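PDB 3SC6: dTDP-4-dehydrorhamnose reductase from Bacillus anthracis, which catalyses the NADPH-dependent reduction of dTDP-4-dehydro-6-deoxy-L-mannose to dTDP-L-rhamnose, a reaction of the rhamnose biosynthetic pathway. Local coordinates for residues Gly18-Leu21 with Gln22-Asn26; Ile42-Ile45 with Ser46-Gln49; Arg88-Ala91 with Val92-Leu96; Leu277-Phe280 with Phe281-Lys285. One frame throughout, in Å; residues are numbered along the deposited sequence.

Contact 1: Gly18-Leu21 with Gln22-Asn26; sequences GKQL and QEELN
Gln20 and Glu24, one helical turn apart, are joined by a hydrogen bond of 2.9 Å from Gln20 NE2 to Glu24 OE2. Glu24 OE2 lies close to the Gln20 amide plane (12° out of it), and NE2 meets this oxygen on its syn side, 34° out of the carboxylate plane; the two flat groups stand almost perpendicular. With CG anti to the backbone N (chi1 -178°), the extended Gln20 chain crosses the equally extended chain of Glu24 obliquely. Each group has a second hold: Gln20 OE1 accepts from Lys159 N, and Glu24 OE1 from Asn195 ND2 of helix 191-202. Glu23, a neighbour on the same turn, sends its OE1 to Tyr160 OH.

In the backbone, Gln22 N donates to Gly18 O at 3.1 Å. Farther along the helix the order frays: Gln20 O and Leu21 O each receive two weak N-H bonds, and Leu25 is the first residue to leave helical geometry. Below this polar face, Leu21 CD1 meets Leu25 CD2 at 3.9 Å, and both leucines press on Ile10 and Ile61 of the central sheet.

Helix 16-24 is thus amphipathic within the first beta-alpha-beta unit of the Rossmann fold: leucines seat it on the strands, whereas the paired amide and carboxylate tie its polar flank to helix 191-202 and to Lys159.

Contact 2: Ile42-Ile45 with Ser46-Gln49; sequences ITNI and SQVQ. With NAP (NADP nicotinamide-adenine-dinucleotide phosphate), chain G.
Asn44 caps the helix that follows it, its OD1 accepting a weak bond from Gln47 N at 3.3 Å. Ser46 OG donates to the same oxygen, though the modelled distance is so short as to be doubtful. CG of Asn44 stands opposite the backbone N across the first side-chain bond (chi1 -178°), which brings the amide oxygen back over the first turn, with ND2 beside CB of Gln47. The amide of Gln47 is turned 66° from that of Asn44, and its OE1 accepts from Asp41 N.

Among backbone bonds, Val48 N reaches Asn44 O at 2.9 Å, and Gln49 N reaches Ile45 O at 2.9 Å. Asn44 is therefore the N-cap of helix 45-55, its side chain serving a backbone N-H of the first turn before the regular helical bonds take over. In this Rossmann-type fold the loop entering that helix follows strand 30-35 and also borders the cofactor.

The dinucleotide is met by Ile42, whose N donates to N1A of the NADP adenine at 3.0 Å with an N-H...N angle of 169°. CG2 of Ile42 abuts the N6A side of the same ring.

Van der Waals contacts are few: a Val48 methyl, CG2, lies 3.7 Å from the carbonyl oxygen Ile42 O, and Ile45 and Gln49 run side by side, pointing the same way. Behind the loop, Ile42 packs on Val90 of helix 76-97.

Contact 3: Arg88-Ala91 with Val92-Leu96; sequences RNVA and VASQL
Ser94 folds back on Val90, where OG donates to Val90 O at 2.5 Å while Ser94 N donates to that oxygen at 3.0 Å. The two donors come from opposite faces of the carbonyl plane, so one backbone oxygen is gripped twice. The hydroxyl gets there because OG sits beside the backbone N, anti to the carbonyl carbon (chi1 -59°). Such a bond satisfies a buried serine within its own helix and lets it lie against Ile60 of strand 59-62. Val90 touches Ile60 and His62 of that strand, and Ala93 fits against Val52 of helix 45-55, which makes this the tight side.

Toward the other side the packing thins. The partly exposed Arg88 and Val92 lie alongside each other, pointing the same way, with Arg88 CD 3.9 Å from Val92 CG2. Arg88 touches Phe140 and Leu144 of helix 129-144, and Val92 touches Leu144. Gln95, largely in solvent, is tethered through OE1 to His145. Bends at chi2 and chi3 turn the Arg88 guanidinium back to buried Asn89, whose OD1 it grips side-on through NE (2.8 Å) and NH1 (3.0 Å), nearly in the guanidinium plane, while Asn89 ND2 holds Ile42 O.

Backbone bonds such as Ala93 N to Asn89 O, 3.2 Å, continue along the helix. The arrangement is that of a long helix lying against the parallel sheet of a Rossmann fold and flanked by helices 45-55 and 129-144.

Contact 4: Leu277-Phe280 with Phe281-Lys285; sequences LERF and FIETK
Arg279 and Glu283 form a salt bridge across one helical turn, with Arg279 NH2 2.7 Å from Glu283 OE2. The carboxylate oxygen is met on its syn side, but the guanidinium and carboxylate planes are 73° apart, so a single N-H carries the bridge rather than a flat pair. A bend at chi3 (65°) swings the guanidinium round to this oxygen. On another flank of the helix, Phe280 turns its edge to the face of Phe281 in a T-shaped pair, centroids 5.7 Å apart and planes at 89°. CD2 of Phe280 stands over the centre of the Phe281 ring, and Leu277 CD1 touches Phe281 CE2 at 3.7 Å.

The end of the helix is secured at Phe280 O, which takes Thr284 N at 3.0 Å and Thr284 OG1 at 2.6 Å from opposite faces of its plane. That hydroxyl also rests above one face of the Phe280 ring, offset toward the rim. Thr284 is the first residue to leave helical geometry.

Both charged groups have further partners. Arg279 NH1 forms a salt bridge with Asp193, and Glu283 OE1 is held by Lys159 and Tyr190; this network should favour the ionised forms. The aromatic flank is set by other helices: Phe281 lies against Ile227 and Tyr230 of helix 220-231 and Ile169 of helix 164-172, and Phe280 against Val165.

An i to i+4 ion pair on one flank and aromatic residues on another mark helix 273-283 as the C-terminal helix packed among helices 164-172, 191-202 and 220-231.

Contacts 2 and 3 form a continuous patch, their centres 9 Å apart, joined through the Ile42-Asn89 bond and by Gln49 NE2 packing on Val92 CG1 at 3.6 Å. Helix 76-97 thereby backs the loop that meets the adenine of NADP. Contact 1 is separate from both, about 13 Å away between nearest atoms, yet its Gly18 is about 6 Å from the dinucleotide. Contact 4 lies on the opposite side of the chain's centre from contacts 2 and 3, and Phe280 is about 12 Å from NADP. It nears contact 1 to about 5 Å between nearest atoms; Lys159 and helix 191-202 have partners in both, and Tyr190 holds Glu283 and, weakly, Gln20.

Contact 1: Gly18-Leu21 with Gln22-Asn26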
loop_
_atom_site.group_PDB
_atom_site.type_symbol
_atom_site.label_atom_id
_atom_site.label_comp_id
_atom_site.label_asym_id
_atom_site.label_seq_id
_atom_site.Cartn_x
_atom_site.Cartn_y
_atom_site.Cartn_z
ATOM N N GLY A 18 9.113 -0.451 -0.930
ATOM C CA GLY A 18 10.425 -1.052 -0.737
ATOM C C GLY A 18 11.578 -0.104 -0.987
ATOM O O GLY A 18 12.534 -0.059 -0.216
ATOM N N LYS A 19 11.484 0.653 -2.072
ATOM C CA LYS A 19 12.517 1.606 -2.440
ATOM C C LYS A 19 12.677 2.704 -1.384
ATOM O O LYS A 19 13.798 3.089 -1.050
ATOM C CB LYS A 19 12.166 2.229 -3.796
ATOM C CG LYS A 19 13.166 3.244 -4.351
ATOM C CD LYS A 19 14.528 2.634 -4.636
ATOM C CE LYS A 19 15.497 3.684 -5.185
ATOM N NZ LYS A 19 15.011 4.306 -6.450
ATOM N N GLN A 20 11.556 3.187 -0.849
ATOM C CA GLN A 20 11.583 4.252 0.159
ATOM C C GLN A 20 11.607 3.748 1.609
ATOM O O GLN A 20 12.124 4.428 2.490
ATOM C CB GLN A 20 10.417 5.216 -0.084
ATOM C CG GLN A 20 10.355 6.404 0.863
ATOM C CD GLN A 20 9.247 7.375 0.495
ATOM O OE1 GLN A 20 8.569 7.207 -0.520
ATOM N NE2 GLN A 20 9.073 8.412 1.305
ATOM N N LEU A 21 11.049 2.567 1.852
ATOM C CA LEU A 21 11.029 1.986 3.195
ATOM C C LEU A 21 12.460 1.631 3.578
ATOM O O LEU A 21 12.896 1.853 4.707
ATOM C CB LEU A 21 10.152 0.735 3.226
ATOM C CG LEU A 21 10.051 -0.002 4.563
ATOM C CD1 LEU A 21 9.537 0.917 5.663
ATOM C CD2 LEU A 21 9.157 -1.225 4.415
ATOM N N GLN A 22 13.177 1.073 2.610
ATOM C CA GLN A 22 14.567 0.674 2.765
ATOM C C GLN A 22 15.449 1.821 3.272
ATOM O O GLN A 22 16.431 1.592 3.975
ATOM C CB GLN A 22 15.082 0.205 1.404
ATOM C CG GLN A 22 16.550 -0.161 1.340
ATOM C CD GLN A 22 16.966 -0.577 -0.063
ATOM O OE1 GLN A 22 16.123 -0.732 -0.952
ATOM N NE2 GLN A 22 18.266 -0.762 -0.269
ATOM N N GLU A 23 15.095 3.049 2.910
ATOM C CA GLU A 23 15.854 4.228 3.320
ATOM C C GLU A 23 15.388 4.843 4.631
ATOM O O GLU A 23 16.149 5.549 5.284
ATOM C CB GLU A 23 15.735 5.314 2.248
ATOM C CG GLU A 23 16.259 4.932 0.877
ATOM C CD GLU A 23 16.075 6.044 -0.141
ATOM O OE1 GLU A 23 15.496 7.092 0.223
ATOM O OE2 GLU A 23 16.496 5.869 -1.306
ATOM N N GLU A 24 14.143 4.584 5.014
ATOM C CA GLU A 24 13.598 5.152 6.249
ATOM C C GLU A 24 13.748 4.308 7.524
ATOM O O GLU A 24 13.473 4.798 8.621
ATOM C CB GLU A 24 12.153 5.594 6.015
ATOM C CG GLU A 24 12.068 6.670 4.928
ATOM C CD GLU A 24 10.662 7.145 4.653
ATOM O OE1 GLU A 24 9.718 6.642 5.304
ATOM O OE2 GLU A 24 10.503 8.030 3.783
ATOM N N LEU A 25 14.167 3.053 7.392
ATOM C CA LEU A 25 14.360 2.206 8.568
ATOM C C LEU A 25 15.752 2.538 9.089
ATOM O O LEU A 25 16.723 2.498 8.333
ATOM C CB LEU A 25 14.250 0.720 8.231
ATOM C CG LEU A 25 12.893 0.244 7.725
ATOM C CD1 LEU A 25 12.954 -1.234 7.369
ATOM C CD2 LEU A 25 11.817 0.502 8.772
ATOM N N ASN A 26 15.842 2.876 10.372
ATOM C CA ASN A 26 17.117 3.231 10.987
ATOM C C ASN A 26 18.137 2.093 10.855
ATOM O O ASN A 26 17.950 1.022 11.432
ATOM C CB ASN A 26 16.900 3.600 12.461
ATOM C CG ASN A 26 18.166 4.087 13.142
ATOM O OD1 ASN A 26 19.219 4.210 12.518
ATOM N ND2 ASN A 26 18.060 4.391 14.428
#

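Contact 2: Ile42-Ile45 with Ser46-Gln49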
loop_
_atom_site.group_PDB
_atom_site.type_symbol
_atom_site.label_atom_id
_atom_site.label_comp_id
_atom_site.label_asym_id
_atom_site.label_seq_id
_atom_site.Cartn_x
_atom_site.Cartn_y
_atom_site.Cartn_z
ATOM N N ILE A 42 9.015 -14.290 -5.154
ATOM C CA ILE A 42 7.952 -14.655 -4.226
ATOM C C ILE A 42 7.224 -15.939 -4.648
ATOM O O ILE A 42 6.794 -16.720 -3.799
ATOM C CB ILE A 42 6.917 -13.510 -4.147
ATOM C CG1 ILE A 42 5.946 -13.687 -2.995
ATOM C CG2 ILE A 42 6.177 -13.366 -5.458
ATOM C CD1 ILE A 42 4.906 -12.573 -2.954
ATOM N N THR A 43 7.106 -16.163 -5.956
ATOM C CA THR A 43 6.423 -17.350 -6.480
ATOM C C THR A 43 7.257 -18.635 -6.433
ATOM O O THR A 43 6.761 -19.703 -6.788
ATOM C CB THR A 43 5.959 -17.130 -7.930
ATOM O OG1 THR A 43 7.093 -16.911 -8.775
ATOM C CG2 THR A 43 5.020 -15.937 -8.011
ATOM N N ASN A 44 8.517 -18.531 -6.018
ATOM C CA ASN A 44 9.405 -19.694 -5.925
ATOM C C ASN A 44 9.631 -20.003 -4.445
ATOM O O ASN A 44 10.503 -19.420 -3.802
ATOM C CB ASN A 44 10.729 -19.411 -6.645
ATOM C CG ASN A 44 11.682 -20.594 -6.617
ATOM O OD1 ASN A 44 11.411 -21.619 -5.992
ATOM N ND2 ASN A 44 12.807 -20.449 -7.297
ATOM N N ILE A 45 8.836 -20.928 -3.916
ATOM C CA ILE A 45 8.919 -21.310 -2.509
ATOM C C ILE A 45 10.296 -21.847 -2.111
ATOM O O ILE A 45 10.808 -21.522 -1.039
ATOM C CB ILE A 45 7.805 -22.326 -2.138
ATOM C CG1 ILE A 45 7.701 -22.481 -0.616
ATOM C CG2 ILE A 45 8.008 -23.654 -2.875
ATOM C CD1 ILE A 45 6.588 -23.415 -0.166
ATOM N N SER A 46 10.899 -22.659 -2.966
ATOM C CA SER A 46 12.209 -23.207 -2.660
ATOM C C SER A 46 13.199 -22.069 -2.418
ATOM O O SER A 46 14.038 -22.150 -1.524
ATOM C CB SER A 46 12.696 -24.106 -3.795
ATOM O OG SER A 46 12.788 -23.385 -5.012
ATOM N N GLN A 47 13.087 -21.005 -3.209
ATOM C CA GLN A 47 13.975 -19.855 -3.073
ATOM C C GLN A 47 13.612 -19.038 -1.837
ATOM O O GLN A 47 14.497 -18.570 -1.118
ATOM C CB GLN A 47 13.902 -18.952 -4.310
ATOM C CG GLN A 47 14.859 -17.753 -4.249
ATOM C CD GLN A 47 14.767 -16.838 -5.468
ATOM O OE1 GLN A 47 13.857 -16.959 -6.290
ATOM N NE2 GLN A 47 15.700 -15.897 -5.569
ATOM N N VAL A 48 12.311 -18.862 -1.601
ATOM C CA VAL A 48 11.842 -18.096 -0.451
ATOM C C VAL A 48 12.403 -18.689 0.836
ATOM O O VAL A 48 12.903 -17.962 1.700
ATOM C CB VAL A 48 10.301 -18.054 -0.373
ATOM C CG1 VAL A 48 9.856 -17.262 0.845
ATOM C CG2 VAL A 48 9.723 -17.438 -1.627
ATOM N N GLN A 49 12.317 -20.009 0.965
ATOM C CA GLN A 49 12.829 -20.684 2.152
ATOM C C GLN A 49 14.351 -20.551 2.267
ATOM O O GLN A 49 14.865 -20.251 3.340
ATOM C CB GLN A 49 12.362 -22.147 2.202
ATOM C CG GLN A 49 10.842 -22.282 2.407
ATOM C CD GLN A 49 10.346 -23.726 2.432
ATOM O OE1 GLN A 49 10.973 -24.628 1.872
ATOM N NE2 GLN A 49 9.181 -23.935 3.041
HETATM P PA NAP G . 4.801 -1.587 -6.770
HETATM O O1A NAP G . 4.205 -2.317 -7.949
HETATM O O2A NAP G . 5.757 -0.441 -7.017
HETATM O O5B NAP G . 5.535 -2.649 -5.809
HETATM C C5B NAP G . 5.401 -4.056 -5.991
HETATM C C4B NAP G . 6.775 -4.648 -6.284
HETATM O O4B NAP G . 6.709 -6.082 -6.235
HETATM C C3B NAP G . 7.284 -4.260 -7.672
HETATM O O3B NAP G . 8.558 -3.615 -7.605
HETATM C C2B NAP G . 7.402 -5.573 -8.412
HETATM O O2B NAP G . 8.520 -5.592 -9.299
HETATM C C1B NAP G . 7.540 -6.584 -7.281
HETATM N N9A NAP G . 7.234 -7.972 -7.723
HETATM C C8A NAP G . 6.446 -8.357 -8.745
HETATM N N7A NAP G . 6.466 -9.707 -8.824
HETATM C C5A NAP G . 7.280 -10.160 -7.852
HETATM C C6A NAP G . 7.723 -11.505 -7.417
HETATM N N6A NAP G . 7.281 -12.618 -8.052
HETATM N N1A NAP G . 8.570 -11.591 -6.365
HETATM C C2A NAP G . 9.002 -10.480 -5.737
HETATM N N3A NAP G . 8.613 -9.247 -6.122
HETATM C C4A NAP G . 7.764 -9.064 -7.166
HETATM O O3 NAP G . 3.595 -1.071 -5.827
HETATM P PN NAP G . 3.816 -0.575 -4.300
HETATM O O1N NAP G . 2.804 0.511 -4.020
HETATM O O2N NAP G . 5.282 -0.343 -4.031
HETATM O O5D NAP G . 3.389 -1.869 -3.453
HETATM C C5D NAP G . 3.233 -1.792 -2.036
HETATM C C4D NAP G . 2.044 -2.636 -1.579
HETATM O O4D NAP G . 0.922 -1.791 -1.282
HETATM C C3D NAP G . 1.582 -3.639 -2.633
HETATM O O3D NAP G . 1.557 -4.957 -2.080
HETATM C C2D NAP G . 0.187 -3.201 -3.023
HETATM O O2D NAP G . -0.651 -4.339 -3.226
HETATM C C1D NAP G . -0.274 -2.339 -1.853
HETATM N N1N NAP G . -1.203 -1.266 -2.240
HETATM C C2N NAP G . -0.821 -0.328 -3.123
HETATM C C3N NAP G . -1.690 0.697 -3.497
HETATM C C7N NAP G . -1.232 1.731 -4.491
HETATM O O7N NAP G . -0.131 1.608 -5.007
HETATM N N7N NAP G . -2.019 2.761 -4.794
HETATM C C4N NAP G . -2.963 0.743 -2.937
HETATM C C5N NAP G . -3.332 -0.232 -2.024
HETATM C C6N NAP G . -2.426 -1.232 -1.687
HETATM P P2B NAP G . 8.306 -5.482 -10.893
HETATM O O1X NAP G . 9.709 -5.272 -11.409
HETATM O O2X NAP G . 7.691 -6.802 -11.291
HETATM O O3X NAP G . 7.388 -4.298 -11.069
#

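Contact 3: Arg88-Ala91 with Val92-Leu96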
loop_
_atom_site.group_PDB
_atom_site.type_symbol
_atom_site.label_atom_id
_atom_site.label_comp_id
_atom_site.label_asym_id
_atom_site.label_seq_id
_atom_site.Cartn_x
_atom_site.Cartn_y
_atom_site.Cartn_z
ATOM N N ARG A 88 1.417 -16.747 0.625
ATOM C CA ARG A 88 1.368 -18.040 1.293
ATOM C C ARG A 88 2.799 -18.578 1.491
ATOM O O ARG A 88 3.127 -19.092 2.563
ATOM C CB ARG A 88 0.448 -18.973 0.488
ATOM C CG ARG A 88 0.188 -20.378 1.035
ATOM C CD ARG A 88 1.397 -21.272 1.017
ATOM N NE ARG A 88 1.907 -21.374 -0.344
ATOM C CZ ARG A 88 1.463 -22.234 -1.259
ATOM N NH1 ARG A 88 2.003 -22.235 -2.471
ATOM N NH2 ARG A 88 0.478 -23.081 -0.976
ATOM N N ASN A 89 3.647 -18.425 0.473
ATOM C CA ASN A 89 5.043 -18.885 0.537
ATOM C C ASN A 89 5.843 -18.094 1.572
ATOM O O ASN A 89 6.620 -18.661 2.342
ATOM C CB ASN A 89 5.728 -18.740 -0.829
ATOM C CG ASN A 89 5.079 -19.585 -1.910
ATOM O OD1 ASN A 89 4.258 -20.452 -1.629
ATOM N ND2 ASN A 89 5.471 -19.349 -3.157
ATOM N N VAL A 90 5.666 -16.776 1.572
ATOM C CA VAL A 90 6.374 -15.915 2.522
ATOM C C VAL A 90 5.854 -16.178 3.929
ATOM O O VAL A 90 6.579 -16.006 4.907
ATOM C CB VAL A 90 6.224 -14.423 2.162
ATOM C CG1 VAL A 90 6.849 -13.536 3.231
ATOM C CG2 VAL A 90 6.841 -14.152 0.789
ATOM N N ALA A 91 4.595 -16.606 4.020
ATOM C CA ALA A 91 3.977 -16.908 5.306
ATOM C C ALA A 91 4.641 -18.150 5.888
ATOM O O ALA A 91 5.076 -18.149 7.042
ATOM C CB ALA A 91 2.492 -17.122 5.141
ATOM N N VAL A 92 4.719 -19.204 5.080
ATOM C CA VAL A 92 5.339 -20.460 5.497
ATOM C C VAL A 92 6.752 -20.207 6.032
ATOM O O VAL A 92 7.076 -20.593 7.154
ATOM C CB VAL A 92 5.410 -21.470 4.325
ATOM C CG1 VAL A 92 6.190 -22.706 4.726
ATOM C CG2 VAL A 92 4.010 -21.838 3.848
ATOM N N ALA A 93 7.579 -19.543 5.228
ATOM C CA ALA A 93 8.957 -19.235 5.615
ATOM C C ALA A 93 9.008 -18.426 6.912
ATOM O O ALA A 93 9.827 -18.700 7.791
ATOM C CB ALA A 93 9.661 -18.489 4.499
ATOM N N SER A 94 8.140 -17.424 7.023
ATOM C CA SER A 94 8.096 -16.587 8.216
ATOM C C SER A 94 7.866 -17.459 9.444
ATOM O O SER A 94 8.460 -17.226 10.500
ATOM C CB SER A 94 6.975 -15.556 8.106
ATOM O OG SER A 94 7.153 -14.717 6.977
ATOM N N GLN A 95 7.005 -18.467 9.293
ATOM C CA GLN A 95 6.689 -19.385 10.383
ATOM C C GLN A 95 7.911 -20.224 10.795
ATOM O O GLN A 95 8.236 -20.291 11.978
ATOM C CB GLN A 95 5.518 -20.295 9.994
ATOM C CG GLN A 95 5.076 -21.283 11.082
ATOM C CD GLN A 95 4.553 -20.607 12.354
ATOM O OE1 GLN A 95 4.356 -19.392 12.377
ATOM N NE2 GLN A 95 4.319 -21.390 13.408
ATOM N N LEU A 96 8.590 -20.857 9.835
ATOM C CA LEU A 96 9.774 -21.669 10.170
ATOM C C LEU A 96 10.843 -20.901 10.931
ATOM O O LEU A 96 11.592 -21.502 11.691
ATOM C CB LEU A 96 10.431 -22.321 8.940
ATOM C CG LEU A 96 9.708 -23.416 8.152
ATOM C CD1 LEU A 96 8.376 -22.953 7.613
ATOM C CD2 LEU A 96 10.597 -23.891 7.017
#

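Contact 4: Leu277-Phe280 with Phe281-Lys285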
loop_
_atom_site.group_PDB
_atom_site.type_symbol
_atom_site.label_atom_id
_atom_site.label_comp_id
_atom_site.label_asym_id
_atom_site.label_seq_id
_atom_site.Cartn_x
_atom_site.Cartn_y
_atom_site.Cartn_z
ATOM N N LEU A 277 0.622 15.286 1.949
ATOM C CA LEU A 277 1.073 15.796 0.660
ATOM C C LEU A 277 2.085 16.927 0.843
ATOM O O LEU A 277 2.967 17.113 0.009
ATOM C CB LEU A 277 -0.128 16.294 -0.151
ATOM C CG LEU A 277 0.133 16.867 -1.547
ATOM C CD1 LEU A 277 0.849 15.863 -2.440
ATOM C CD2 LEU A 277 -1.176 17.303 -2.179
ATOM N N GLU A 278 1.960 17.684 1.929
ATOM C CA GLU A 278 2.885 18.780 2.180
ATOM C C GLU A 278 4.302 18.269 2.309
ATOM O O GLU A 278 5.206 18.734 1.613
ATOM C CB GLU A 278 2.555 19.527 3.476
ATOM C CG GLU A 278 1.197 20.186 3.543
ATOM C CD GLU A 278 0.990 20.932 4.856
ATOM O OE1 GLU A 278 1.948 21.008 5.658
ATOM O OE2 GLU A 278 -0.122 21.453 5.080
ATOM N N ARG A 279 4.490 17.293 3.194
ATOM C CA ARG A 279 5.815 16.729 3.430
ATOM C C ARG A 279 6.392 16.047 2.180
ATOM O O ARG A 279 7.588 15.768 2.119
ATOM C CB ARG A 279 5.825 15.858 4.708
ATOM C CG ARG A 279 7.213 15.375 5.132
ATOM C CD ARG A 279 7.228 14.806 6.568
ATOM N NE ARG A 279 6.458 13.586 6.809
ATOM C CZ ARG A 279 6.968 12.353 6.797
ATOM N NH1 ARG A 279 6.186 11.309 7.045
ATOM N NH2 ARG A 279 8.262 12.153 6.560
ATOM N N PHE A 280 5.544 15.805 1.181
ATOM C CA PHE A 280 5.993 15.192 -0.063
ATOM C C PHE A 280 6.852 16.189 -0.830
ATOM O O PHE A 280 7.953 15.858 -1.269
ATOM C CB PHE A 280 4.822 14.761 -0.938
ATOM C CG PHE A 280 5.245 14.274 -2.287
ATOM C CD1 PHE A 280 5.590 12.953 -2.489
ATOM C CD2 PHE A 280 5.311 15.152 -3.358
ATOM C CE1 PHE A 280 5.991 12.511 -3.736
ATOM C CE2 PHE A 280 5.708 14.719 -4.608
ATOM C CZ PHE A 280 6.049 13.395 -4.799
ATOM N N PHE A 281 6.338 17.405 -1.006
ATOM C CA PHE A 281 7.082 18.444 -1.718
ATOM C C PHE A 281 8.315 18.860 -0.931
ATOM O O PHE A 281 9.371 19.103 -1.510
ATOM C CB PHE A 281 6.215 19.682 -1.992
ATOM C CG PHE A 281 5.054 19.432 -2.919
ATOM C CD1 PHE A 281 5.210 19.567 -4.293
ATOM C CD2 PHE A 281 3.804 19.095 -2.425
ATOM C CE1 PHE A 281 4.147 19.350 -5.153
ATOM C CE2 PHE A 281 2.737 18.878 -3.282
ATOM C CZ PHE A 281 2.910 19.005 -4.645
ATOM N N ILE A 282 8.175 18.939 0.390
ATOM C CA ILE A 282 9.283 19.329 1.265
ATOM C C ILE A 282 10.485 18.402 1.128
ATOM O O ILE A 282 11.627 18.860 1.051
ATOM C CB ILE A 282 8.856 19.358 2.755
ATOM C CG1 ILE A 282 7.760 20.402 2.982
ATOM C CG2 ILE A 282 10.043 19.693 3.637
ATOM C CD1 ILE A 282 7.286 20.486 4.421
ATOM N N GLU A 283 10.219 17.101 1.079
ATOM C CA GLU A 283 11.278 16.101 0.960
ATOM C C GLU A 283 11.794 15.866 -0.468
ATOM O O GLU A 283 12.942 15.461 -0.647
ATOM C CB GLU A 283 10.816 14.783 1.588
ATOM C CG GLU A 283 10.508 14.900 3.079
ATOM C CD GLU A 283 10.033 13.597 3.698
ATOM O OE1 GLU A 283 9.837 12.612 2.960
ATOM O OE2 GLU A 283 9.844 13.564 4.931
ATOM N N THR A 284 10.962 16.122 -1.475
ATOM C CA THR A 284 11.375 15.924 -2.868
ATOM C C THR A 284 11.581 17.244 -3.609
ATOM O O THR A 284 11.252 17.356 -4.792
ATOM C CB THR A 284 10.343 15.081 -3.640
ATOM O OG1 THR A 284 9.075 15.749 -3.641
ATOM C CG2 THR A 284 10.190 13.719 -3.002
ATOM N N LYS A 285 12.133 18.237 -2.918
ATOM C CA LYS A 285 12.378 19.546 -3.520
ATOM C C LYS A 285 13.402 19.446 -4.653
ATOM O O LYS A 285 14.598 19.269 -4.413
ATOM C CB LYS A 285 12.859 20.544 -2.458
ATOM C CG LYS A 285 13.135 21.945 -2.999
ATOM C CD LYS A 285 13.608 22.893 -1.906
ATOM C CE LYS A 285 13.883 24.282 -2.465
ATOM N NZ LYS A 285 14.355 25.228 -1.417
#